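Local coordinates for DUF1214 domain-containing protein (Burkholderia cenocepacia, PDB 6ANS) that is of unknown function but belongs to the DUF1214 family and, in the crystal, holds a phosphate ion in a pocket lined by arginine and tyrosine side chains, at residues A132-G137 / L191-T196; F154-Q159 / D273-Y278. All coordinates share one frame; numbering follows the deposited sequence.

Contact 1: A132-G137 / L191-T196. With PO4 (phosphate ion), chain E.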
ATOM      1  N   ALA A 132      -8.319  -8.519 -21.716  1.00 42.32           N
ATOM      2  CA  ALA A 132      -8.274  -9.682 -22.604  1.00 50.76           C
ATOM      3  C   ALA A 132      -7.328 -10.765 -22.095  1.00 38.12           C
ATOM      4  O   ALA A 132      -7.635 -11.957 -22.214  1.00 43.55           O
ATOM      5  CB  ALA A 132      -7.908  -9.271 -24.031  1.00 61.52           C
ATOM      6  N   TYR A 133      -6.173 -10.391 -21.545  1.00 29.95           N
ATOM      7  CA  TYR A 133      -5.224 -11.369 -21.024  1.00 29.34           C
ATOM      8  C   TYR A 133      -5.316 -11.462 -19.502  1.00 29.81           C
ATOM      9  O   TYR A 133      -5.179 -10.456 -18.798  1.00 34.29           O
ATOM     10  CB  TYR A 133      -3.790 -11.069 -21.456  1.00 26.58           C
ATOM     11  CG  TYR A 133      -2.835 -12.189 -21.064  1.00 41.52           C
ATOM     12  CD1 TYR A 133      -2.231 -12.207 -19.799  1.00 42.00           C
ATOM     13  CD2 TYR A 133      -2.558 -13.236 -21.937  1.00 32.69           C
ATOM     14  CE1 TYR A 133      -1.369 -13.235 -19.420  1.00 34.84           C
ATOM     15  CE2 TYR A 133      -1.696 -14.275 -21.571  1.00 39.65           C
ATOM     16  CZ  TYR A 133      -1.108 -14.268 -20.308  1.00 41.96           C
ATOM     17  OH  TYR A 133      -0.268 -15.289 -19.939  1.00 37.42           O
ATOM     18  N   LEU A 134      -5.513 -12.685 -19.009  1.00 33.42           N
ATOM     19  CA  LEU A 134      -5.692 -12.980 -17.592  1.00 34.02           C
ATOM     20  C   LEU A 134      -5.057 -14.334 -17.306  1.00 31.89           C
ATOM     21  O   LEU A 134      -5.443 -15.328 -17.929  1.00 30.00           O
ATOM     22  CB  LEU A 134      -7.185 -13.003 -17.252  1.00 32.73           C
ATOM     23  CG  LEU A 134      -7.548 -13.474 -15.853  1.00 31.33           C
ATOM     24  CD1 LEU A 134      -7.034 -12.454 -14.855  1.00 25.84           C
ATOM     25  CD2 LEU A 134      -9.063 -13.633 -15.748  1.00 28.31           C
ATOM     26  N   SER A 135      -4.066 -14.389 -16.403  1.00 28.94           N
ATOM     27  CA  SER A 135      -3.441 -15.666 -16.090  1.00 27.41           C
ATOM     28  C   SER A 135      -3.329 -15.841 -14.583  1.00 27.84           C
ATOM     29  O   SER A 135      -3.275 -14.864 -13.828  1.00 27.64           O
ATOM     30  CB  SER A 135      -2.070 -15.825 -16.780  1.00 22.89           C
ATOM     31  OG  SER A 135      -1.068 -15.033 -16.172  1.00 25.22           O
ATOM     32  N   PHE A 136      -3.337 -17.107 -14.158  1.00 24.15           N
ATOM     33  CA  PHE A 136      -3.273 -17.494 -12.753  1.00 25.91           C
ATOM     34  C   PHE A 136      -2.137 -18.487 -12.583  1.00 24.91           C
ATOM     35  O   PHE A 136      -2.187 -19.573 -13.154  1.00 23.50           O
ATOM     36  CB  PHE A 136      -4.581 -18.136 -12.275  1.00 25.17           C
ATOM     37  CG  PHE A 136      -5.809 -17.269 -12.447  1.00 26.78           C
ATOM     38  CD1 PHE A 136      -6.238 -16.445 -11.422  1.00 26.01           C
ATOM     39  CD2 PHE A 136      -6.545 -17.300 -13.629  1.00 25.98           C
ATOM     40  CE1 PHE A 136      -7.373 -15.646 -11.578  1.00 24.02           C
ATOM     41  CE2 PHE A 136      -7.677 -16.516 -13.784  1.00 28.76           C
ATOM     42  CZ  PHE A 136      -8.090 -15.690 -12.754  1.00 29.53           C
ATOM     43  N   GLY A 137      -1.137 -18.139 -11.787  1.00 22.32           N
ATOM     44  CA  GLY A 137      -0.053 -19.053 -11.457  1.00 25.18           C
ATOM     45  C   GLY A 137       0.021 -19.329  -9.968  1.00 28.53           C
ATOM     46  O   GLY A 137      -0.084 -18.410  -9.155  1.00 24.56           O
ATOM     47  N   LEU A 191      -0.492 -17.462  -4.943  1.00 24.09           N
ATOM     48  CA  LEU A 191      -1.197 -17.350  -6.204  1.00 21.44           C
ATOM     49  C   LEU A 191      -0.847 -15.998  -6.804  1.00 30.70           C
ATOM     50  O   LEU A 191      -1.028 -14.960  -6.156  1.00 28.39           O
ATOM     51  CB  LEU A 191      -2.706 -17.477  -6.008  1.00 21.68           C
ATOM     52  CG  LEU A 191      -3.521 -17.001  -7.217  1.00 26.87           C
ATOM     53  CD1 LEU A 191      -3.389 -17.977  -8.392  1.00 23.28           C
ATOM     54  CD2 LEU A 191      -4.974 -16.785  -6.824  1.00 22.43           C
ATOM     55  N   LEU A 192      -0.355 -16.007  -8.038  1.00 25.39           N
ATOM     56  CA  LEU A 192       0.046 -14.778  -8.710  1.00 27.48           C
ATOM     57  C   LEU A 192      -0.827 -14.587  -9.938  1.00 20.41           C
ATOM     58  O   LEU A 192      -0.778 -15.396 -10.870  1.00 24.79           O
ATOM     59  CB  LEU A 192       1.527 -14.814  -9.091  1.00 20.56           C
ATOM     60  CG  LEU A 192       2.026 -13.542  -9.772  1.00 25.92           C
ATOM     61  CD1 LEU A 192       1.683 -12.285  -8.945  1.00 23.30           C
ATOM     62  CD2 LEU A 192       3.521 -13.666 -10.009  1.00 20.81           C
ATOM     63  N   VAL A 193      -1.626 -13.527  -9.931  1.00 21.73           N
ATOM     64  CA  VAL A 193      -2.563 -13.234 -11.007  1.00 20.57           C
ATOM     65  C   VAL A 193      -1.973 -12.121 -11.855  1.00 31.31           C
ATOM     66  O   VAL A 193      -1.517 -11.101 -11.315  1.00 26.57           O
ATOM     67  CB  VAL A 193      -3.937 -12.819 -10.460  1.00 20.85           C
ATOM     68  CG1 VAL A 193      -4.935 -12.589 -11.627  1.00 21.33           C
ATOM     69  CG2 VAL A 193      -4.458 -13.812  -9.438  1.00 21.00           C
ATOM     70  N   ARG A 194      -1.993 -12.301 -13.174  1.00 20.89           N
ATOM     71  CA  ARG A 194      -1.642 -11.238 -14.112  1.00 25.59           C
ATOM     72  C   ARG A 194      -2.876 -10.825 -14.901  1.00 25.02           C
ATOM     73  O   ARG A 194      -3.519 -11.658 -15.551  1.00 28.56           O
ATOM     74  CB  ARG A 194      -0.535 -11.670 -15.068  1.00 21.42           C
ATOM     75  CG  ARG A 194       0.821 -11.808 -14.401  1.00 25.14           C
ATOM     76  CD  ARG A 194       1.808 -12.385 -15.370  1.00 23.53           C
ATOM     77  NE  ARG A 194       3.178 -12.366 -14.883  1.00 25.84           N
ATOM     78  CZ  ARG A 194       3.690 -13.281 -14.060  1.00 29.55           C
ATOM     79  NH1 ARG A 194       2.929 -14.277 -13.595  1.00 21.34           N
ATOM     80  NH2 ARG A 194       4.968 -13.199 -13.703  1.00 23.37           N
ATOM     81  N   GLN A 195      -3.204  -9.543 -14.844  1.00 22.75           N
ATOM     82  CA  GLN A 195      -4.144  -8.943 -15.781  1.00 22.84           C
ATOM     83  C   GLN A 195      -3.348  -8.007 -16.681  1.00 27.71           C
ATOM     84  O   GLN A 195      -2.801  -7.001 -16.209  1.00 25.69           O
ATOM     85  CB  GLN A 195      -5.265  -8.206 -15.053  1.00 23.13           C
ATOM     86  CG  GLN A 195      -5.855  -8.979 -13.869  1.00 25.28           C
ATOM     87  CD  GLN A 195      -7.240  -8.456 -13.515  1.00 28.04           C
ATOM     88  OE1 GLN A 195      -7.914  -7.890 -14.374  1.00 31.52           O
ATOM     89  NE2 GLN A 195      -7.682  -8.667 -12.270  1.00 31.84           N
ATOM     90  N   THR A 196      -3.288  -8.322 -17.968  1.00 23.97           N
ATOM     91  CA  THR A 196      -2.449  -7.580 -18.897  1.00 24.58           C
ATOM     92  C   THR A 196      -3.337  -6.744 -19.807  1.00 26.74           C
ATOM     93  O   THR A 196      -4.158  -7.289 -20.556  1.00 27.32           O
ATOM     94  CB  THR A 196      -1.575  -8.523 -19.722  1.00 26.60           C
ATOM     95  OG1 THR A 196      -0.786  -9.326 -18.842  1.00 24.55           O
ATOM     96  CG2 THR A 196      -0.649  -7.716 -20.633  1.00 31.71           C
TER
HETATM   97  P   PO4 E 401       6.083 -10.504 -16.062  1.00 22.15           P
HETATM   98  O1  PO4 E 401       5.744 -10.544 -17.533  1.00 27.04           O
HETATM   99  O2  PO4 E 401       7.071  -9.398 -15.869  1.00 21.12           O
HETATM  100  O3  PO4 E 401       4.855 -10.277 -15.217  1.00 24.84           O
HETATM  101  O4  PO4 E 401       6.679 -11.844 -15.713  1.00 24.24           O
HETATM  102  O   HOH W   1       0.087 -15.209 -13.645  1.00 21.32           O
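S135 and R194 face each other as a hydrogen-bonded antiparallel pair, bonded both ways: S135 N to R194 O and R194 N to S135 O, each 2.9 Å. The same pattern recurs two residues on, where G137 and L192 also exchange two bonds, while T196 N reaches Y133 O at 3.0 Å. A closest approach of 4.8 Å and an angle of 168° between the axes of 133-137 and 191-196, which lie on strands 133-140 and 188-196, fit this regular pairing. At the non-hydrogen-bonded pairs, CA-H...O contacts such as L134 CA to R194 O fill in between.

Apolar contacts lie on the face carrying F136 and V193. These two run side by side, with F136 CD1 3.7 Å from V193 CG2, and both pack on L208 of the neighbouring sheet, a core layer. Q195 gives only its CG to L134 CD1; its amide bonds A206 and Q112.

Polar groups gather on the other face. One water donates to S135 OG (2.8 Å) and to L192 O, and accepts from R194 NH1, tying both strands to one edge of the guanidinium. R194 is extended from CG to NE (chi2 173°, chi3 171°), which carries its NE to phosphate O3 at 2.7 Å; NH2 adds a bond to O4 and a weak one to O3. Y111, Y278 and R366 also bond this ion, whereas Y133 OH and S135 OG turn to D273 OD2.

Water, G271 O and the phosphate, probably from the crystallisation liquor, together fix the guanidinium's rotation, consistent with a pocket suited to an anion.

Contact 2: F154-Q159 / D273-Y278. With PO4 (phosphate ion), chain E.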
ATOM      1  N   PHE A 154      -0.930 -23.563 -13.338  1.00 28.19           N
ATOM      2  CA  PHE A 154      -1.116 -22.459 -14.262  1.00 32.73           C
ATOM      3  C   PHE A 154      -2.471 -22.577 -14.944  1.00 31.46           C
ATOM      4  O   PHE A 154      -2.899 -23.672 -15.296  1.00 29.46           O
ATOM      5  CB  PHE A 154       0.000 -22.407 -15.317  1.00 24.84           C
ATOM      6  CG  PHE A 154      -0.123 -21.234 -16.238  1.00 35.57           C
ATOM      7  CD1 PHE A 154       0.329 -19.978 -15.843  1.00 29.01           C
ATOM      8  CD2 PHE A 154      -0.721 -21.373 -17.485  1.00 32.37           C
ATOM      9  CE1 PHE A 154       0.200 -18.873 -16.690  1.00 30.25           C
ATOM     10  CE2 PHE A 154      -0.849 -20.290 -18.332  1.00 33.72           C
ATOM     11  CZ  PHE A 154      -0.388 -19.028 -17.934  1.00 29.55           C
ATOM     12  N   LEU A 155      -3.138 -21.440 -15.118  1.00 29.56           N
ATOM     13  CA  LEU A 155      -4.399 -21.402 -15.847  1.00 30.42           C
ATOM     14  C   LEU A 155      -4.529 -20.048 -16.524  1.00 33.09           C
ATOM     15  O   LEU A 155      -4.326 -19.013 -15.880  1.00 33.95           O
ATOM     16  CB  LEU A 155      -5.582 -21.643 -14.900  1.00 33.76           C
ATOM     17  CG  LEU A 155      -7.006 -21.529 -15.423  1.00 29.36           C
ATOM     18  CD1 LEU A 155      -7.296 -22.630 -16.413  1.00 27.72           C
ATOM     19  CD2 LEU A 155      -8.003 -21.579 -14.270  1.00 32.87           C
ATOM     20  N   ASP A 156      -4.819 -20.068 -17.822  1.00 32.60           N
ATOM     21  CA  ASP A 156      -5.095 -18.867 -18.608  1.00 30.52           C
ATOM     22  C   ASP A 156      -6.350 -19.132 -19.441  1.00 40.73           C
ATOM     23  O   ASP A 156      -7.104 -20.082 -19.183  1.00 37.50           O
ATOM     24  CB  ASP A 156      -3.886 -18.457 -19.458  1.00 33.88           C
ATOM     25  CG  ASP A 156      -3.539 -19.471 -20.542  1.00 44.31           C
ATOM     26  OD1 ASP A 156      -4.274 -20.465 -20.733  1.00 44.36           O
ATOM     27  OD2 ASP A 156      -2.504 -19.264 -21.214  1.00 46.52           O
ATOM     28  N   ALA A 157      -6.577 -18.296 -20.473  1.00 44.79           N
ATOM     29  CA  ALA A 157      -7.781 -18.421 -21.312  1.00 48.90           C
ATOM     30  C   ALA A 157      -7.839 -19.750 -22.061  1.00 56.27           C
ATOM     31  O   ALA A 157      -8.929 -20.199 -22.439  1.00 55.16           O
ATOM     32  CB  ALA A 157      -7.854 -17.288 -22.332  1.00 40.25           C
ATOM     33  N   LYS A 158      -6.687 -20.375 -22.320  1.00 66.02           N
ATOM     34  CA  LYS A 158      -6.672 -21.614 -23.096  1.00 65.39           C
ATOM     35  C   LYS A 158      -7.518 -22.696 -22.435  1.00 60.68           C
ATOM     36  O   LYS A 158      -8.089 -23.551 -23.125  1.00 58.79           O
ATOM     37  CB  LYS A 158      -5.242 -22.121 -23.270  1.00 65.06           C
ATOM     38  CG  LYS A 158      -4.279 -21.182 -23.954  1.00 63.62           C
ATOM     39  CD  LYS A 158      -2.955 -21.899 -24.202  1.00 60.18           C
ATOM     40  CE  LYS A 158      -1.953 -20.980 -24.871  1.00 56.40           C
ATOM     41  NZ  LYS A 158      -1.760 -19.741 -24.070  1.00 46.26           N
ATOM     42  N   GLN A 159      -7.526 -22.741 -21.100  1.00 52.77           N
ATOM     43  CA  GLN A 159      -8.339 -23.703 -20.371  1.00 50.94           C
ATOM     44  C   GLN A 159      -9.504 -23.083 -19.608  1.00 48.90           C
ATOM     45  O   GLN A 159     -10.370 -23.828 -19.137  1.00 54.38           O
ATOM     46  CB  GLN A 159      -7.470 -24.525 -19.397  1.00 43.72           C
ATOM     47  CG  GLN A 159      -6.368 -25.385 -20.068  1.00 43.48           C
ATOM     48  CD  GLN A 159      -6.906 -26.559 -20.898  1.00 50.83           C
ATOM     49  OE1 GLN A 159      -8.007 -27.058 -20.662  1.00 50.28           O
ATOM     50  NE2 GLN A 159      -6.115 -27.000 -21.876  1.00 41.16           N
ATOM     51  N   ASP A 273       5.643 -15.892 -16.304  1.00 23.37           N
ATOM     52  CA  ASP A 273       4.416 -16.458 -16.842  1.00 24.09           C
ATOM     53  C   ASP A 273       4.802 -17.366 -17.997  1.00 25.39           C
ATOM     54  O   ASP A 273       5.472 -16.894 -18.929  1.00 25.65           O
ATOM     55  CB  ASP A 273       3.477 -15.336 -17.304  1.00 23.79           C
ATOM     56  CG  ASP A 273       2.171 -15.848 -17.959  1.00 24.73           C
ATOM     57  OD1 ASP A 273       2.204 -16.853 -18.694  1.00 27.54           O
ATOM     58  OD2 ASP A 273       1.106 -15.205 -17.764  1.00 25.76           O
ATOM     59  N   PRO A 274       4.406 -18.642 -17.992  1.00 26.36           N
ATOM     60  CA  PRO A 274       4.885 -19.576 -19.033  1.00 30.41           C
ATOM     61  C   PRO A 274       4.385 -19.285 -20.438  1.00 34.89           C
ATOM     62  O   PRO A 274       4.865 -19.950 -21.367  1.00 35.71           O
ATOM     63  CB  PRO A 274       4.369 -20.939 -18.549  1.00 28.70           C
ATOM     64  CG  PRO A 274       3.192 -20.612 -17.698  1.00 27.93           C
ATOM     65  CD  PRO A 274       3.577 -19.326 -16.988  1.00 26.34           C
ATOM     66  N   ASN A 275       3.441 -18.347 -20.630  1.00 30.16           N
ATOM     67  CA  ASN A 275       3.084 -17.888 -21.971  1.00 31.05           C
ATOM     68  C   ASN A 275       4.056 -16.873 -22.532  1.00 28.42           C
ATOM     69  O   ASN A 275       3.953 -16.533 -23.713  1.00 30.08           O
ATOM     70  CB  ASN A 275       1.693 -17.238 -22.003  1.00 31.05           C
ATOM     71  CG  ASN A 275       0.586 -18.246 -21.898  1.00 32.19           C
ATOM     72  OD1 ASN A 275       0.695 -19.363 -22.412  1.00 32.00           O
ATOM     73  ND2 ASN A 275      -0.492 -17.863 -21.233  1.00 29.14           N
ATOM     74  N   ILE A 276       4.997 -16.390 -21.733  1.00 27.55           N
ATOM     75  CA  ILE A 276       5.784 -15.220 -22.084  1.00 31.47           C
ATOM     76  C   ILE A 276       7.199 -15.646 -22.434  1.00 37.20           C
ATOM     77  O   ILE A 276       7.822 -16.437 -21.716  1.00 36.83           O
ATOM     78  CB  ILE A 276       5.791 -14.193 -20.943  1.00 25.41           C
ATOM     79  CG1 ILE A 276       4.351 -13.849 -20.553  1.00 25.05           C
ATOM     80  CG2 ILE A 276       6.567 -12.966 -21.367  1.00 25.10           C
ATOM     81  CD1 ILE A 276       4.261 -12.704 -19.560  1.00 25.96           C
ATOM     82  N   TYR A 277       7.699 -15.110 -23.536  1.00 37.14           N
ATOM     83  CA  TYR A 277       9.091 -15.228 -23.933  1.00 31.36           C
ATOM     84  C   TYR A 277       9.765 -13.891 -23.645  1.00 31.16           C
ATOM     85  O   TYR A 277       9.315 -12.846 -24.136  1.00 30.60           O
ATOM     86  CB  TYR A 277       9.176 -15.605 -25.416  1.00 30.13           C
ATOM     87  CG  TYR A 277      10.535 -16.047 -25.888  1.00 34.74           C
ATOM     88  CD1 TYR A 277      11.459 -15.124 -26.352  1.00 36.23           C
ATOM     89  CD2 TYR A 277      10.881 -17.397 -25.911  1.00 39.73           C
ATOM     90  CE1 TYR A 277      12.700 -15.521 -26.817  1.00 36.60           C
ATOM     91  CE2 TYR A 277      12.134 -17.812 -26.371  1.00 38.59           C
ATOM     92  CZ  TYR A 277      13.033 -16.865 -26.821  1.00 39.35           C
ATOM     93  OH  TYR A 277      14.274 -17.239 -27.274  1.00 44.18           O
ATOM     94  N   TYR A 278      10.805 -13.918 -22.815  1.00 35.44           N
ATOM     95  CA  TYR A 278      11.432 -12.718 -22.276  1.00 26.34           C
ATOM     96  C   TYR A 278      12.763 -12.409 -22.956  1.00 36.18           C
ATOM     97  O   TYR A 278      13.523 -13.314 -23.328  1.00 30.03           O
ATOM     98  CB  TYR A 278      11.685 -12.864 -20.777  1.00 25.39           C
ATOM     99  CG  TYR A 278      10.459 -13.072 -19.905  1.00 31.79           C
ATOM    100  CD1 TYR A 278       9.846 -11.987 -19.267  1.00 24.07           C
ATOM    101  CD2 TYR A 278       9.944 -14.346 -19.678  1.00 24.98           C
ATOM    102  CE1 TYR A 278       8.732 -12.167 -18.452  1.00 27.78           C
ATOM    103  CE2 TYR A 278       8.827 -14.538 -18.861  1.00 24.99           C
ATOM    104  CZ  TYR A 278       8.224 -13.436 -18.250  1.00 24.73           C
ATOM    105  OH  TYR A 278       7.134 -13.599 -17.422  1.00 23.63           O
TER
HETATM  106  P   PO4 E 401       6.083 -10.504 -16.062  1.00 22.15           P
HETATM  107  O1  PO4 E 401       5.744 -10.544 -17.533  1.00 27.04           O
HETATM  108  O2  PO4 E 401       7.071  -9.398 -15.869  1.00 21.12           O
HETATM  109  O3  PO4 E 401       4.855 -10.277 -15.217  1.00 24.84           O
HETATM  110  O4  PO4 E 401       6.679 -11.844 -15.713  1.00 24.24           O
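P274 sets its CG over the centre of the F154 ring face, 3.5 Å from the ring centroid and 14° off the normal, a CH-pi contact. CG anti to the backbone N (chi1 -177°) swings the F154 ring out to meet the proline. The ring also passes D273 OD1, and its edge faces N275 ND2, 3.5 Å from F154 CZ.

Beside the ring, D156 and N275 approach from opposite directions with carboxylate and amide planes only 17° apart. N275 ND2 donates to D156 OD2, although the modelled 2.5 Å is too short to be trusted as a length; Y133 OH is a second partner of ND2. K158 NZ bridges the pair, forming a salt bridge with D156 OD2 on its syn side and a bond to N275 OD1 from above the carbonyl plane; K158 is poorly ordered, so this branch is less certain.

Asx turns set both polar partners. D156 OD1 accepts from K158 N, and D273 OD1 from N275 N at 2.7 Å, nearly along the C-O axis. I276 N to D273 O closes a type I beta turn from D273 to I276. The turn's entry is held in turn by Y278 OH, which accepts from D273 N at 3.0 Å and itself donates to phosphate O4, a bond whose modelled length is suspiciously short. The other carboxylate oxygen of D273 is bonded from strand 133-140.

The arrangement is an Asx turn combined with a type I turn; through it segment 154-159 meets the turn that leads into strand 276-284, whose Y278 reaches the phosphate.

How the contacts relate
The centres of contacts 1 and 2 are about 8 Å apart, on the same side of the chain's centre. Along the chain their segments alternate: 132-137, 154-159, 191-196, then 273-278. The first three belong to or adjoin one antiparallel sheet, ordered 109-115, 188-196, 133-140, 151-155; the last enters strand 276-284, an outermost strand of a second sheet with the same 1-4-2-3 strand order. D273 joins the two contacts directly through its carboxylate. Both also touch the phosphate, which therefore sits where the two sheets approach. Since that ion may simply come from the crystallisation liquor, the placement is no more than consistent with a binding pocket of unknown natural ligand.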